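Fatty acid amide hydrolase (Candida albicans, PDB 6KVR) probably hydrolyses monocarboxylic acid amides to the carboxylate and ammonium, as a member of the amidase family. Local coordinates at residues 120-125 against 201-206; 156-161 against 250-255; 183-188 against 278-283; 269-274 against 293-298. All coordinates share one frame; numbering follows the deposited sequence.

Contact 1 (120-125 against 201-206)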
loop_
_atom_site.group_PDB
_atom_site.type_symbol
_atom_site.label_atom_id
_atom_site.label_comp_id
_atom_site.label_asym_id
_atom_site.label_seq_id
_atom_site.Cartn_x
_atom_site.Cartn_y
_atom_site.Cartn_z
ATOM N N CYS A 120 4.003 17.369 -29.887
ATOM C CA CYS A 120 4.023 16.884 -28.517
ATOM C C CYS A 120 3.130 17.661 -27.542
ATOM O O CYS A 120 2.887 17.159 -26.439
ATOM C CB CYS A 120 5.463 16.895 -27.995
ATOM S SG CYS A 120 6.198 18.541 -28.024
ATOM N N ALA A 121 2.625 18.845 -27.897
ATOM C CA ALA A 121 1.800 19.632 -26.981
ATOM C C ALA A 121 0.306 19.432 -27.248
ATOM O O ALA A 121 -0.112 19.262 -28.399
ATOM C CB ALA A 121 2.142 21.122 -27.082
HETATM N N MSE A 122 -0.498 19.450 -26.173
HETATM C CA MSE A 122 -1.963 19.546 -26.298
HETATM C C MSE A 122 -2.471 20.934 -25.927
HETATM O O MSE A 122 -3.547 21.351 -26.364
HETATM C CB MSE A 122 -2.694 18.522 -25.413
HETATM C CG MSE A 122 -2.150 17.122 -25.458
HETATM SE SE MSE A 122 -3.547 15.719 -25.300
HETATM C CE MSE A 122 -4.707 16.570 -26.599
ATOM N N GLU A 123 -1.704 21.621 -25.082
ATOM C CA GLU A 123 -2.037 22.955 -24.615
ATOM C C GLU A 123 -0.736 23.721 -24.451
ATOM O O GLU A 123 0.251 23.187 -23.939
ATOM C CB GLU A 123 -2.811 22.931 -23.286
ATOM C CG GLU A 123 -4.333 22.790 -23.431
ATOM C CD GLU A 123 -5.113 23.236 -22.179
ATOM O OE1 GLU A 123 -6.356 23.421 -22.268
ATOM O OE2 GLU A 123 -4.480 23.391 -21.107
ATOM N N LEU A 124 -0.736 24.966 -24.906
ATOM C CA LEU A 124 0.413 25.845 -24.780
ATOM C C LEU A 124 -0.048 27.124 -24.114
ATOM O O LEU A 124 -1.097 27.661 -24.471
ATOM C CB LEU A 124 1.009 26.159 -26.143
ATOM C CG LEU A 124 2.156 25.296 -26.641
ATOM C CD1 LEU A 124 2.496 25.716 -28.076
ATOM C CD2 LEU A 124 3.330 25.489 -25.720
ATOM N N PHE A 125 0.704 27.592 -23.125
ATOM C CA PHE A 125 0.347 28.854 -22.487
ATOM C C PHE A 125 1.647 29.569 -22.113
ATOM O O PHE A 125 1.971 29.770 -20.933
ATOM C CB PHE A 125 -0.594 28.686 -21.287
ATOM C CG PHE A 125 -0.380 27.437 -20.465
ATOM C CD1 PHE A 125 -0.914 26.212 -20.864
ATOM C CD2 PHE A 125 0.286 27.503 -19.250
ATOM C CE1 PHE A 125 -0.750 25.053 -20.067
ATOM C CE2 PHE A 125 0.458 26.368 -18.449
ATOM C CZ PHE A 125 -0.060 25.136 -18.863
ATOM N N THR A 201 1.283 18.079 -22.233
ATOM C CA THR A 201 1.719 17.223 -23.327
ATOM C C THR A 201 0.708 16.132 -23.640
ATOM O O THR A 201 -0.146 15.778 -22.820
ATOM C CB THR A 201 3.067 16.589 -22.994
ATOM O OG1 THR A 201 3.017 16.032 -21.673
ATOM C CG2 THR A 201 4.170 17.643 -23.056
ATOM N N SER A 202 0.867 15.557 -24.828
ATOM C CA SER A 202 -0.106 14.650 -25.414
ATOM C C SER A 202 -0.031 13.258 -24.803
ATOM O O SER A 202 0.951 12.871 -24.160
ATOM C CB SER A 202 0.077 14.552 -26.929
ATOM O OG SER A 202 1.370 14.034 -27.222
ATOM N N GLN A 203 -1.104 12.510 -25.041
ATOM C CA GLN A 203 -1.334 11.178 -24.505
ATOM C C GLN A 203 -2.347 10.496 -25.413
ATOM O O GLN A 203 -3.145 11.173 -26.063
ATOM C CB GLN A 203 -1.862 11.254 -23.067
ATOM C CG GLN A 203 -3.214 11.935 -23.016
ATOM C CD GLN A 203 -3.406 12.810 -21.806
ATOM O OE1 GLN A 203 -2.587 12.816 -20.879
ATOM N NE2 GLN A 203 -4.489 13.576 -21.812
ATOM N N PRO A 204 -2.328 9.181 -25.497
ATOM C CA PRO A 204 -3.315 8.484 -26.325
ATOM C C PRO A 204 -4.702 8.475 -25.698
ATOM O O PRO A 204 -4.865 8.581 -24.480
ATOM C CB PRO A 204 -2.753 7.063 -26.407
ATOM C CG PRO A 204 -1.995 6.926 -25.083
ATOM C CD PRO A 204 -1.325 8.268 -24.930
ATOM N N GLN A 205 -5.712 8.342 -26.561
ATOM C CA GLN A 205 -7.042 7.941 -26.122
ATOM C C GLN A 205 -6.980 6.641 -25.311
ATOM O O GLN A 205 -6.347 5.662 -25.732
ATOM C CB GLN A 205 -7.925 7.783 -27.362
ATOM C CG GLN A 205 -9.295 7.177 -27.149
ATOM C CD GLN A 205 -9.880 6.685 -28.478
ATOM O OE1 GLN A 205 -9.482 5.638 -28.998
ATOM N NE2 GLN A 205 -10.810 7.444 -29.032
ATOM N N THR A 206 -7.645 6.643 -24.149
ATOM C CA THR A 206 -7.748 5.615 -23.096
ATOM C C THR A 206 -6.526 5.591 -22.182
ATOM O O THR A 206 -6.586 4.943 -21.129
ATOM C CB THR A 206 -7.982 4.166 -23.598
ATOM O OG1 THR A 206 -6.760 3.593 -24.100
ATOM C CG2 THR A 206 -9.069 4.087 -24.673
#
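M122, present as selenomethionine, presses its CG against S202 CA at 3.2 Å, tighter than usual van der Waals contact, and carries SE on to 4.0 Å from Q203 N. With CG anti to the carbonyl carbon (chi1 -46°) and bends at the next two torsions, the chain runs over the 202-203 backbone. Beside it S202 N donates to C120 O at 3.0 Å, with an N-H...O angle of 149°. The same oxygen meets the T201 CA-H, with CA 3.3 Å from C120 O. A121 and T201 form an antiparallel non-hydrogen-bonded pair, their CA atoms 4.4 Å apart and their side chains diverging. Next along the strand, M122 and E123 both face R200 in a classic beta bulge, and E123 also makes a salt bridge to R200.

The polar ends of the 201-203 segment turn to a second shell: T201 OG1 to E237 and L157 O, S202 OG to T220, Q203 NE2 to E159. Backbone bonding and apolar selenomethionine contact thus hold this edge of the amidase sheet, while T201 and Q203 tie the segment to L157 and E159, on either side in the chain of K158, the predicted charge-relay lysine.

Contact 2 (156-161 against 250-255)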
loop_
_atom_site.group_PDB
_atom_site.type_symbol
_atom_site.label_atom_id
_atom_site.label_comp_id
_atom_site.label_asym_id
_atom_site.label_seq_id
_atom_site.Cartn_x
_atom_site.Cartn_y
_atom_site.Cartn_z
ATOM N N SER A 156 7.428 20.411 -17.813
ATOM C CA SER A 156 6.290 20.031 -18.634
ATOM C C SER A 156 5.436 18.989 -17.912
ATOM O O SER A 156 5.937 18.181 -17.129
ATOM C CB SER A 156 6.755 19.483 -19.984
ATOM O OG SER A 156 7.674 18.423 -19.797
ATOM N N LEU A 157 4.138 19.003 -18.202
ATOM C CA LEU A 157 3.136 18.272 -17.434
ATOM C C LEU A 157 2.273 17.438 -18.373
ATOM O O LEU A 157 1.777 17.943 -19.387
ATOM C CB LEU A 157 2.258 19.237 -16.643
ATOM C CG LEU A 157 2.947 20.105 -15.590
ATOM C CD1 LEU A 157 2.017 21.195 -15.168
ATOM C CD2 LEU A 157 3.405 19.273 -14.390
ATOM N N LYS A 158 2.114 16.156 -18.047
ATOM C CA LYS A 158 1.180 15.319 -18.792
ATOM C C LYS A 158 -0.226 15.890 -18.637
ATOM O O LYS A 158 -0.610 16.323 -17.547
ATOM C CB LYS A 158 1.256 13.878 -18.284
ATOM C CG LYS A 158 0.586 12.826 -19.150
ATOM C CD LYS A 158 0.742 11.443 -18.513
ATOM C CE LYS A 158 -0.066 10.384 -19.270
ATOM N NZ LYS A 158 0.400 8.983 -18.984
ATOM N N GLU A 159 -0.980 15.915 -19.742
ATOM C CA GLU A 159 -2.269 16.609 -19.761
ATOM C C GLU A 159 -3.251 16.058 -18.722
ATOM O O GLU A 159 -3.994 16.826 -18.100
ATOM C CB GLU A 159 -2.895 16.536 -21.161
ATOM C CG GLU A 159 -4.139 17.434 -21.353
ATOM C CD GLU A 159 -5.450 16.831 -20.785
ATOM O OE1 GLU A 159 -5.485 15.615 -20.466
ATOM O OE2 GLU A 159 -6.445 17.584 -20.645
ATOM N N GLN A 160 -3.300 14.736 -18.541
ATOM C CA GLN A 160 -4.353 14.142 -17.713
ATOM C C GLN A 160 -4.332 14.620 -16.257
ATOM O O GLN A 160 -5.324 14.420 -15.546
ATOM C CB GLN A 160 -4.266 12.608 -17.778
ATOM C CG GLN A 160 -2.964 12.023 -17.210
ATOM C CD GLN A 160 -3.152 11.489 -15.815
ATOM O OE1 GLN A 160 -4.267 11.108 -15.431
ATOM N NE2 GLN A 160 -2.064 11.430 -15.047
HETATM N N MSE A 161 -3.259 15.254 -15.800
HETATM C CA MSE A 161 -3.236 15.780 -14.435
HETATM C C MSE A 161 -4.040 17.065 -14.326
HETATM O O MSE A 161 -3.886 17.964 -15.154
HETATM C CB MSE A 161 -1.801 16.039 -13.965
HETATM C CG MSE A 161 -0.940 14.803 -13.910
HETATM SE SE MSE A 161 0.907 15.188 -13.342
HETATM C CE MSE A 161 1.460 16.078 -14.959
ATOM N N VAL A 250 6.913 15.386 -16.218
ATOM C CA VAL A 250 6.179 14.571 -15.254
ATOM C C VAL A 250 5.196 13.705 -16.026
ATOM O O VAL A 250 4.365 14.225 -16.780
ATOM C CB VAL A 250 5.443 15.429 -14.216
ATOM C CG1 VAL A 250 4.877 14.535 -13.073
ATOM C CG2 VAL A 250 6.377 16.472 -13.656
ATOM N N GLY A 251 5.294 12.392 -15.845
ATOM C CA GLY A 251 4.353 11.465 -16.446
ATOM C C GLY A 251 3.753 10.500 -15.435
ATOM O O GLY A 251 3.913 10.666 -14.226
ATOM N N SER A 252 3.065 9.482 -15.930
ATOM C CA SER A 252 2.496 8.437 -15.103
ATOM C C SER A 252 2.766 7.107 -15.791
ATOM O O SER A 252 3.059 7.059 -16.991
ATOM C CB SER A 252 0.994 8.645 -14.891
ATOM O OG SER A 252 0.314 8.524 -16.134
ATOM N N ASP A 253 2.678 6.019 -15.026
ATOM C CA ASP A 253 3.183 4.729 -15.506
ATOM C C ASP A 253 2.348 3.628 -14.856
ATOM O O ASP A 253 2.448 3.358 -13.658
ATOM C CB ASP A 253 4.673 4.565 -15.226
ATOM C CG ASP A 253 5.310 3.361 -15.966
ATOM O OD1 ASP A 253 4.799 2.220 -15.840
ATOM O OD2 ASP A 253 6.361 3.551 -16.647
ATOM N N ILE A 254 1.443 3.108 -15.643
ATOM C CA ILE A 254 0.935 1.761 -15.559
ATOM C C ILE A 254 1.386 1.167 -16.886
ATOM O O ILE A 254 1.465 1.891 -17.893
ATOM C CB ILE A 254 -0.603 1.779 -15.386
ATOM C CG1 ILE A 254 -1.098 0.736 -14.375
ATOM C CG2 ILE A 254 -1.327 1.637 -16.723
ATOM C CD1 ILE A 254 -2.618 0.863 -14.028
ATOM N N GLY A 255 1.789 -0.095 -16.884
ATOM C CA GLY A 255 2.182 -0.736 -18.143
ATOM C C GLY A 255 3.458 -0.254 -18.819
ATOM O O GLY A 255 3.923 -0.922 -19.764
#
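K158 NZ donates to S252 OG at 2.9 Å and is also hydrogen-bonded to S233 OG, so two serine hydroxyls hold NZ. K158, S233 and S257 are the predicted catalytic residues, matching the Ser-cisSer-Lys triad of the amidase signature family. The lysine is aimed by an all-extended chain, its CG anti to the backbone N (chi1 -167°), which runs past G251, with CD 4.2 Å from G251 CA, to the S252 hydroxyl.

Segments 156-158 and 250-253 run parallel as neighbours in the central mixed sheet, their axes 5.4 Å apart at closest and 27° from each other. Both backbone polar atoms of V250 are bonded to the neighbouring strand: V250 N donates to S156 O at 3.1 Å, and K158 N donates to V250 O at 3.2 Å. L157 and V250 project from the same face and lie side by side, toward helix 185-192, where T187 meets L157 and T186 and L190 meet V250.

After K158 a type I turn, K158 to M161, folds the chain back toward the sheet. M161, a selenomethionine, crosses V250 at about a right angle, bringing its SE to 4.0 Å from V250 CG1.

Contact 3 (183-188 against 278-283)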
loop_
_atom_site.group_PDB
_atom_site.type_symbol
_atom_site.label_atom_id
_atom_site.label_comp_id
_atom_site.label_asym_id
_atom_site.label_seq_id
_atom_site.Cartn_x
_atom_site.Cartn_y
_atom_site.Cartn_z
ATOM N N HIS A 183 -5.112 22.581 -9.063
ATOM C CA HIS A 183 -4.109 21.608 -9.459
ATOM C C HIS A 183 -4.354 20.283 -8.746
ATOM O O HIS A 183 -4.901 20.241 -7.642
ATOM C CB HIS A 183 -2.715 22.119 -9.102
ATOM C CG HIS A 183 -2.262 23.289 -9.920
ATOM N ND1 HIS A 183 -2.804 23.599 -11.150
ATOM C CD2 HIS A 183 -1.313 24.227 -9.679
ATOM C CE1 HIS A 183 -2.206 24.672 -11.633
ATOM N NE2 HIS A 183 -1.296 25.070 -10.763
ATOM N N GLY A 184 -3.935 19.196 -9.382
ATOM C CA GLY A 184 -3.786 17.947 -8.673
ATOM C C GLY A 184 -2.662 18.053 -7.667
ATOM O O GLY A 184 -1.930 19.046 -7.619
ATOM N N VAL A 185 -2.504 17.002 -6.852
ATOM C CA VAL A 185 -1.548 17.081 -5.747
ATOM C C VAL A 185 -0.133 17.306 -6.273
ATOM O O VAL A 185 0.600 18.170 -5.781
ATOM C CB VAL A 185 -1.623 15.829 -4.858
ATOM C CG1 VAL A 185 -0.534 15.878 -3.821
ATOM C CG2 VAL A 185 -2.990 15.743 -4.170
ATOM N N THR A 186 0.273 16.536 -7.280
ATOM C CA THR A 186 1.656 16.625 -7.727
ATOM C C THR A 186 1.948 17.993 -8.348
ATOM O O THR A 186 2.987 18.604 -8.067
ATOM C CB THR A 186 1.963 15.476 -8.692
ATOM O OG1 THR A 186 2.201 14.295 -7.927
ATOM C CG2 THR A 186 3.221 15.774 -9.541
ATOM N N THR A 187 1.031 18.515 -9.159
ATOM C CA THR A 187 1.279 19.815 -9.768
ATOM C C THR A 187 1.341 20.924 -8.720
ATOM O O THR A 187 2.187 21.824 -8.814
ATOM C CB THR A 187 0.212 20.113 -10.820
ATOM O OG1 THR A 187 0.346 19.181 -11.895
ATOM C CG2 THR A 187 0.368 21.522 -11.360
ATOM N N SER A 188 0.465 20.894 -7.713
ATOM C CA SER A 188 0.525 21.992 -6.758
ATOM C C SER A 188 1.736 21.872 -5.856
ATOM O O SER A 188 2.237 22.888 -5.378
ATOM C CB SER A 188 -0.769 22.108 -5.942
ATOM O OG SER A 188 -0.930 21.056 -5.047
ATOM N N SER A 278 2.340 11.264 -5.430
ATOM C CA SER A 278 0.881 11.248 -5.532
ATOM C C SER A 278 0.379 11.191 -6.978
ATOM O O SER A 278 0.903 11.872 -7.869
ATOM C CB SER A 278 0.290 12.483 -4.862
ATOM O OG SER A 278 -1.126 12.452 -4.956
ATOM N N VAL A 279 -0.665 10.383 -7.202
ATOM C CA VAL A 279 -1.432 10.415 -8.445
ATOM C C VAL A 279 -2.807 11.036 -8.241
ATOM O O VAL A 279 -3.626 11.023 -9.159
ATOM C CB VAL A 279 -1.568 9.020 -9.090
ATOM C CG1 VAL A 279 -0.196 8.450 -9.449
ATOM C CG2 VAL A 279 -2.319 8.070 -8.169
ATOM N N LYS A 280 -3.076 11.593 -7.063
ATOM C CA LYS A 280 -4.379 12.189 -6.788
ATOM C C LYS A 280 -4.630 13.433 -7.648
ATOM O O LYS A 280 -3.784 14.325 -7.736
ATOM C CB LYS A 280 -4.483 12.536 -5.298
ATOM C CG LYS A 280 -5.790 13.196 -4.915
ATOM C CD LYS A 280 -5.836 13.561 -3.435
ATOM C CE LYS A 280 -7.050 14.434 -3.122
ATOM N NZ LYS A 280 -7.095 14.655 -1.652
ATOM N N GLY A 281 -5.804 13.498 -8.271
ATOM C CA GLY A 281 -6.214 14.700 -8.974
ATOM C C GLY A 281 -5.932 14.691 -10.466
ATOM O O GLY A 281 -5.051 15.406 -10.941
ATOM N N GLY A 282 -6.667 13.876 -11.210
ATOM C CA GLY A 282 -6.496 13.779 -12.647
ATOM C C GLY A 282 -7.645 12.995 -13.244
ATOM O O GLY A 282 -8.577 12.588 -12.543
ATOM N N VAL A 283 -7.571 12.791 -14.556
ATOM C CA VAL A 283 -8.599 12.075 -15.306
ATOM C C VAL A 283 -7.997 10.785 -15.853
ATOM O O VAL A 283 -6.932 10.804 -16.490
ATOM C CB VAL A 283 -9.174 12.936 -16.451
ATOM C CG1 VAL A 283 -10.043 12.088 -17.368
ATOM C CG2 VAL A 283 -9.985 14.069 -15.892
HETATM O O HOH W 1 -1.175 14.218 -8.381
#
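The flat carbonyl group of K280 receives V185 N at 3.1 Å, in a bond that is nearly straight at hydrogen (164°) though the donor stands 27° out of the carbonyl plane. The carbonyl of S278 is approached likewise from a tilt: T186 OG1 donates to S278 O at 2.7 Å, and is also hydrogen-bonded to Y313 OH. The imidazole of H183, just before the helix, carries T187 CG2 on one face, 3.5 Å above the plane toward the rim, and meets Y163 edge-to-face.

A water joins the two segments as well. It accepts from T186 N at 2.9 Å, donates to K280 O at 2.7 Å and bonds weakly to S278 O, so K280 O receives both V185 N and the water.

V185 lies between the two side chains opposite. Its CB rests 3.4 Å from S278 OG, and its CG2 touches the methylenes of K280, at 3.7 Å from K280 CD. The K280 chain is fully extended, and its NZ reaches D449 of the second subunit in a salt bridge. G184 and G281, both without side chains, let the backbones close in, with G184 CA 3.6 Å from G281 O.

S278 OG accepts from K280 N and also bonds D323. This ST turn shapes the loop that takes V185 N directly and T186 N through the water at the start of helix 185-192, for which G184 is the N-cap residue.

Contact 4 (269-274 against 293-298)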
loop_
_atom_site.group_PDB
_atom_site.type_symbol
_atom_site.label_atom_id
_atom_site.label_comp_id
_atom_site.label_asym_id
_atom_site.label_seq_id
_atom_site.Cartn_x
_atom_site.Cartn_y
_atom_site.Cartn_z
ATOM N N GLY A 269 14.103 8.204 -17.484
ATOM C CA GLY A 269 12.818 8.218 -16.813
ATOM C C GLY A 269 12.763 7.259 -15.645
ATOM O O GLY A 269 13.324 6.157 -15.713
ATOM N N LEU A 270 12.078 7.651 -14.576
ATOM C CA LEU A 270 11.973 6.824 -13.377
ATOM C C LEU A 270 10.525 6.436 -13.113
ATOM O O LEU A 270 9.670 7.310 -12.930
ATOM C CB LEU A 270 12.529 7.557 -12.160
ATOM C CG LEU A 270 12.315 6.768 -10.866
ATOM C CD1 LEU A 270 13.089 5.447 -10.896
ATOM C CD2 LEU A 270 12.719 7.620 -9.654
ATOM N N ARG A 271 10.260 5.132 -13.080
ATOM C CA ARG A 271 9.032 4.621 -12.482
ATOM C C ARG A 271 9.287 4.306 -11.006
ATOM O O ARG A 271 9.927 3.297 -10.688
ATOM C CB ARG A 271 8.546 3.366 -13.204
ATOM C CG ARG A 271 7.210 2.870 -12.665
ATOM C CD ARG A 271 6.910 1.397 -12.910
ATOM N NE ARG A 271 7.332 0.636 -11.756
ATOM C CZ ARG A 271 6.574 0.308 -10.718
ATOM N NH1 ARG A 271 5.259 0.512 -10.709
ATOM N NH2 ARG A 271 7.153 -0.223 -9.650
ATOM N N PRO A 272 8.825 5.124 -10.074
ATOM C CA PRO A 272 9.089 4.834 -8.660
ATOM C C PRO A 272 8.161 3.753 -8.112
ATOM O O PRO A 272 7.149 3.382 -8.727
ATOM C CB PRO A 272 8.858 6.177 -7.962
ATOM C CG PRO A 272 8.121 7.040 -8.948
ATOM C CD PRO A 272 8.167 6.420 -10.295
ATOM N N THR A 273 8.559 3.209 -6.959
ATOM C CA THR A 273 7.680 2.313 -6.215
ATOM C C THR A 273 6.373 3.030 -5.924
ATOM O O THR A 273 6.363 4.243 -5.681
ATOM C CB THR A 273 8.319 1.878 -4.881
ATOM O OG1 THR A 273 9.719 1.636 -5.045
ATOM C CG2 THR A 273 7.660 0.583 -4.373
ATOM N N THR A 274 5.267 2.285 -5.928
ATOM C CA THR A 274 3.975 2.922 -5.701
ATOM C C THR A 274 3.944 3.625 -4.351
ATOM O O THR A 274 4.641 3.242 -3.403
ATOM C CB THR A 274 2.826 1.913 -5.763
ATOM O OG1 THR A 274 3.075 0.848 -4.835
ATOM C CG2 THR A 274 2.656 1.341 -7.181
ATOM N N PRO A 293 -1.609 -0.624 -9.162
ATOM C CA PRO A 293 -1.816 0.827 -9.115
ATOM C C PRO A 293 -0.839 1.570 -10.013
ATOM O O PRO A 293 0.321 1.178 -10.177
ATOM C CB PRO A 293 -1.602 1.174 -7.631
ATOM C CG PRO A 293 -0.820 0.049 -7.065
ATOM C CD PRO A 293 -1.157 -1.175 -7.872
ATOM N N ALA A 294 -1.340 2.642 -10.612
ATOM C CA ALA A 294 -0.534 3.541 -11.409
ATOM C C ALA A 294 0.447 4.300 -10.521
ATOM O O ALA A 294 0.384 4.265 -9.292
ATOM C CB ALA A 294 -1.422 4.522 -12.169
ATOM N N VAL A 295 1.363 5.006 -11.169
ATOM C CA VAL A 295 2.461 5.671 -10.492
ATOM C C VAL A 295 2.804 6.900 -11.312
ATOM O O VAL A 295 2.621 6.920 -12.531
ATOM C CB VAL A 295 3.646 4.685 -10.345
ATOM C CG1 VAL A 295 4.902 5.179 -11.061
ATOM C CG2 VAL A 295 3.896 4.348 -8.901
ATOM N N ALA A 296 3.263 7.948 -10.647
ATOM C CA ALA A 296 3.712 9.142 -11.334
ATOM C C ALA A 296 5.203 9.314 -11.078
ATOM O O ALA A 296 5.731 8.838 -10.074
ATOM C CB ALA A 296 2.932 10.375 -10.864
ATOM N N GLY A 297 5.894 9.986 -11.986
ATOM C CA GLY A 297 7.316 10.157 -11.803
ATOM C C GLY A 297 7.973 11.022 -12.859
ATOM O O GLY A 297 7.350 11.417 -13.845
ATOM N N PRO A 298 9.259 11.316 -12.676
ATOM C CA PRO A 298 9.920 12.334 -13.490
ATOM C C PRO A 298 10.597 11.747 -14.721
ATOM O O PRO A 298 10.945 10.565 -14.781
ATOM C CB PRO A 298 10.962 12.911 -12.524
ATOM C CG PRO A 298 11.372 11.720 -11.711
ATOM C CD PRO A 298 10.143 10.816 -11.602
HETATM O O HOH W 2 2.614 1.210 -11.891
#
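V295 is the centre of the tight part, where its two methyls divide the opposite segment between them. CG1 lies 3.6 Å from both P272 CD and R271 CG, while CG2 sits against P272 O and 3.5 Å from T274 CA. The backbones belong to antiparallel neighbours in the central sheet of the amidase fold, strands 268-271 and 295-300, of which segments 269-271 and 295-298 run at 154° to each other. Where the strands are paired, L270 N donates to P298 O at 3.1 Å. P272 follows the strand and has no N-H to continue the pairing; its ring meets A296 O instead, with CG at 3.2 Å. G297, lacking a side chain, faces L270 O and the P272 ring. Helix 303-317 covers this end, M310 touching L270 and P272, and W309 and L306 touching P298.

Toward P293 and A294, both partly exposed, the contact is looser and partly made through water. The R271 chain bends at chi3 (94°) and crosses V295 at about a right angle. Its guanidinium is held by D491 and F492 O at NH2, while NH1 bonds weakly to a water lying in plane at its edge. That water donates to P293 O at 2.9 Å, so it links the R271 side chain to the loop before strand 295-300, weakly on the arginine side. T274 OG1 is bonded to D491, and the methyl of the same residue crosses to P293: T274 CG2 rests 3.7 Å from P293 CG.

Contacts 1, 2 and 4 follow one another across the same sheet. Contact 1 joins contact 2 through a probable hydrogen bond from T201 N to L157 O (2.9 Å) and the packing of Q203 OE1 on K158 CG (3.6 Å). Contact 2 meets contact 4 through G251 N to G297 O (3.0 Å) and D253 N to V295 O (2.7 Å), both probable hydrogen bonds. Contact 3 lies beside the sheet: a probable hydrogen bond from V283 N to Q160 O (2.9 Å) ties it to contact 2, and V279 CG1 packs on A296 N of contact 4. The predicted catalytic K158 belongs to contact 2. The Q203 side chain is about 4 Å from that of K158, T186 about 9 Å.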